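Local coordinates for putative NAD-dependent epimerase/dehydratase (Bacillus halodurans, PDB 3E8X), which is of unknown function but binds NADP and probably acts as an NAD(P)-dependent epimerase or dehydratase of the atypical short-chain dehydrogenase/reductase type, at residues Asp164-Arg169 with Gln211-Lys216. Residues are numbered along the deposited sequence; the frame is centred on the assembly and turned at random.
Sequences DYTIVR and QHTIGK
G215 N donates to Y165 O (2.7 Å), and I167 N donates to K216 O (2.9 Å). These two bonds join the start of strand 164-174 to the turn that leads into strand 216-223. Both strands belong to the largely parallel sheet of a Rossmann-type NADP-binding fold, and they run parallel to each other. Residues 213-216 form a type II beta turn, closed by K216 N donating to T213 O. G215 has positive phi (80°), which favours glycine. Its CA lies over one face of the Y165 ring in a CH-pi contact, 4.0 Å from the ring centroid. With chi1 at 68°, the ring is folded over its own backbone, and this brings its face to G215 CA. Across the sheet from this ring, T166 OG1 donates to T213 O (2.9 Å). It comes from above the carbonyl plane, 70° out of it. K216 N reaches the same oxygen from the opposite face, so two donors grip T213 O. R125, at the start of strand 125-129, positions the hydroxyl: its NH1 bonds both T166 OG1 and D164 O. With an alanine in place of T166, T213 O would probably keep the turn bond from K216 N but lose its second donor, and R125 NH1 would lose one of its acceptors. T213 OG1 is bonded to Q210 O, just before the short 3-10 segment 211-213. At the strand start, the I214 side chain crosses D164 at a slant, touching it through aliphatic carbons. Its CG2 meets D164 CA, and CD1 meets D164 CB (3.8 Å). The Y165 side chain also touches L158 and K159 of helix 145-160. One water links the two segments at the ring edge, in plane: it is 3.0 Å from Y165 OH and donates to G215 O at 2.8 Å.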
ATOM      1  N   ASP A 164      19.531  -0.356  -6.877  1.00 48.08           N
ATOM      2  CA  ASP A 164      20.354   0.837  -6.750  1.00 47.71           C
ATOM      3  C   ASP A 164      19.444   2.020  -7.054  1.00 47.67           C
ATOM      4  O   ASP A 164      19.392   2.507  -8.181  1.00 47.68           O
ATOM      5  CB  ASP A 164      21.507   0.792  -7.737  1.00 47.58           C
ATOM      6  CG  ASP A 164      22.602  -0.160  -7.339  1.00 47.87           C
ATOM      7  OD1 ASP A 164      22.671  -0.593  -6.162  1.00 49.48           O
ATOM      8  OD2 ASP A 164      23.410  -0.463  -8.239  1.00 48.75           O
ATOM      9  N   TYR A 165      18.735   2.470  -6.039  1.00 47.52           N
ATOM     10  CA  TYR A 165      17.610   3.364  -6.249  1.00 48.88           C
ATOM     11  C   TYR A 165      17.997   4.806  -6.011  1.00 48.58           C
ATOM     12  O   TYR A 165      18.953   5.094  -5.316  1.00 49.01           O
ATOM     13  CB  TYR A 165      16.388   2.983  -5.373  1.00 48.68           C
ATOM     14  CG  TYR A 165      16.562   3.181  -3.874  1.00 49.44           C
ATOM     15  CD1 TYR A 165      16.340   4.421  -3.287  1.00 49.80           C
ATOM     16  CD2 TYR A 165      16.937   2.118  -3.035  1.00 49.37           C
ATOM     17  CE1 TYR A 165      16.503   4.619  -1.913  1.00 50.13           C
ATOM     18  CE2 TYR A 165      17.116   2.324  -1.638  1.00 49.51           C
ATOM     19  CZ  TYR A 165      16.872   3.565  -1.100  1.00 50.31           C
ATOM     20  OH  TYR A 165      17.045   3.784   0.251  1.00 52.09           O
ATOM     21  N   THR A 166      17.205   5.706  -6.584  1.00 49.61           N
ATOM     22  CA  THR A 166      17.148   7.118  -6.146  1.00 49.13           C
ATOM     23  C   THR A 166      15.673   7.485  -6.209  1.00 49.45           C
ATOM     24  O   THR A 166      14.997   7.185  -7.206  1.00 48.85           O
ATOM     25  CB  THR A 166      17.950   8.070  -7.084  1.00 49.31           C
ATOM     26  OG1 THR A 166      19.306   7.630  -7.177  1.00 48.80           O
ATOM     27  CG2 THR A 166      17.901   9.506  -6.530  1.00 48.26           C
ATOM     28  N   ILE A 167      15.205   8.109  -5.136  1.00 48.96           N
ATOM     29  CA  ILE A 167      13.836   8.643  -4.997  1.00 49.02           C
ATOM     30  C   ILE A 167      13.866  10.191  -4.983  1.00 49.33           C
ATOM     31  O   ILE A 167      14.499  10.848  -4.117  1.00 47.76           O
ATOM     32  CB  ILE A 167      13.082   8.153  -3.710  1.00 49.60           C
ATOM     33  CG1 ILE A 167      12.987   6.601  -3.644  1.00 50.04           C
ATOM     34  CG2 ILE A 167      11.683   8.749  -3.631  1.00 47.62           C
ATOM     35  CD1 ILE A 167      12.761   6.027  -2.217  1.00 46.26           C
ATOM     36  N   VAL A 168      13.208  10.719  -6.015  1.00 49.68           N
ATOM     37  CA  VAL A 168      13.048  12.167  -6.270  1.00 49.17           C
ATOM     38  C   VAL A 168      11.633  12.545  -5.868  1.00 48.56           C
ATOM     39  O   VAL A 168      10.679  12.056  -6.445  1.00 48.24           O
ATOM     40  CB  VAL A 168      13.303  12.485  -7.768  1.00 49.38           C
ATOM     41  CG1 VAL A 168      13.377  14.014  -8.022  1.00 46.79           C
ATOM     42  CG2 VAL A 168      14.599  11.779  -8.214  1.00 46.91           C
ATOM     43  N   ARG A 169      11.526  13.429  -4.878  1.00 48.67           N
ATOM     44  CA  ARG A 169      10.239  13.919  -4.388  1.00 48.52           C
ATOM     45  C   ARG A 169      10.035  15.380  -4.792  1.00 49.44           C
ATOM     46  O   ARG A 169      10.376  16.285  -4.027  1.00 49.04           O
ATOM     47  CB  ARG A 169      10.178  13.752  -2.853  1.00 48.02           C
ATOM     48  CG  ARG A 169      10.115  12.296  -2.447  1.00 46.86           C
ATOM     49  CD  ARG A 169      10.328  12.054  -0.971  1.00 48.55           C
ATOM     50  NE  ARG A 169       9.908  10.696  -0.650  1.00 46.32           N
ATOM     51  CZ  ARG A 169       9.944  10.152   0.558  1.00 48.72           C
ATOM     52  NH1 ARG A 169      10.403  10.817   1.600  1.00 45.88           N
ATOM     53  NH2 ARG A 169       9.461   8.936   0.727  1.00 50.68           N
ATOM     54  N   GLN A 211      26.415   7.213  -9.781  1.00 48.25           N
ATOM     55  CA  GLN A 211      26.559   6.174  -8.747  0.60 48.39           C
ATOM     56  C   GLN A 211      26.441   6.785  -7.334  1.00 47.92           C
ATOM     57  O   GLN A 211      25.895   6.178  -6.439  1.00 48.13           O
ATOM     58  CB  GLN A 211      27.889   5.396  -8.973  0.60 48.07           C
ATOM     59  CG  GLN A 211      28.339   4.411  -7.870  0.60 49.34           C
ATOM     60  CD  GLN A 211      29.626   3.588  -8.223  0.60 50.95           C
ATOM     61  OE1 GLN A 211      30.772   4.065  -8.102  0.60 52.44           O
ATOM     62  NE2 GLN A 211      29.415   2.339  -8.646  0.60 53.99           N
ATOM     63  N   HIS A 212      26.950   7.997  -7.146  1.00 48.25           N
ATOM     64  CA  HIS A 212      26.932   8.626  -5.849  1.00 48.50           C
ATOM     65  C   HIS A 212      25.518   9.007  -5.430  1.00 48.73           C
ATOM     66  O   HIS A 212      25.308   9.427  -4.300  1.00 47.66           O
ATOM     67  CB  HIS A 212      27.886   9.826  -5.780  1.00 48.93           C
ATOM     68  CG  HIS A 212      27.361  11.093  -6.424  1.00 48.49           C
ATOM     69  ND1 HIS A 212      27.584  11.406  -7.747  1.00 47.00           N
ATOM     70  CD2 HIS A 212      26.695  12.152  -5.901  1.00 49.67           C
ATOM     71  CE1 HIS A 212      26.995  12.553  -8.034  1.00 49.82           C
ATOM     72  NE2 HIS A 212      26.465  13.040  -6.924  1.00 48.96           N
ATOM     73  N   THR A 213      24.538   8.868  -6.329  1.00 49.28           N
ATOM     74  CA  THR A 213      23.152   9.232  -5.967  1.00 48.59           C
ATOM     75  C   THR A 213      22.365   7.998  -5.530  1.00 48.78           C
ATOM     76  O   THR A 213      21.215   8.119  -5.064  1.00 49.25           O
ATOM     77  CB  THR A 213      22.407  10.016  -7.068  1.00 48.13           C
ATOM     78  OG1 THR A 213      22.159   9.168  -8.197  1.00 48.59           O
ATOM     79  CG2 THR A 213      23.185  11.334  -7.477  1.00 46.12           C
ATOM     80  N   ILE A 214      22.994   6.822  -5.639  1.00 48.39           N
ATOM     81  CA  ILE A 214      22.371   5.554  -5.215  1.00 48.12           C
ATOM     82  C   ILE A 214      22.065   5.558  -3.716  1.00 48.09           C
ATOM     83  O   ILE A 214      22.916   5.980  -2.906  1.00 47.86           O
ATOM     84  CB  ILE A 214      23.219   4.328  -5.603  1.00 48.53           C
ATOM     85  CG1 ILE A 214      23.240   4.159  -7.129  1.00 47.93           C
ATOM     86  CG2 ILE A 214      22.733   3.046  -4.867  1.00 47.22           C
ATOM     87  CD1 ILE A 214      24.397   3.221  -7.634  1.00 48.67           C
ATOM     88  N   GLY A 215      20.835   5.122  -3.367  1.00 47.87           N
ATOM     89  CA  GLY A 215      20.344   5.122  -1.983  1.00 48.28           C
ATOM     90  C   GLY A 215      19.845   6.442  -1.441  1.00 48.31           C
ATOM     91  O   GLY A 215      19.486   6.553  -0.266  1.00 49.57           O
ATOM     92  N   LYS A 216      19.782   7.441  -2.303  1.00 49.46           N
ATOM     93  CA  LYS A 216      19.358   8.802  -1.941  1.00 49.52           C
ATOM     94  C   LYS A 216      17.883   9.039  -2.145  1.00 48.23           C
ATOM     95  O   LYS A 216      17.332   8.714  -3.188  1.00 47.55           O
ATOM     96  CB  LYS A 216      20.102   9.843  -2.786  1.00 50.97           C
ATOM     97  CG  LYS A 216      21.593   9.793  -2.636  1.00 53.46           C
ATOM     98  CD  LYS A 216      22.087  10.397  -1.380  1.00 57.51           C
ATOM     99  CE  LYS A 216      23.619  10.197  -1.320  1.00 58.62           C
ATOM    100  NZ  LYS A 216      24.217  11.263  -0.480  1.00 61.36           N
TER
HETATM  101  O   HOH W   1      16.895   6.675   0.904  1.00 42.88           O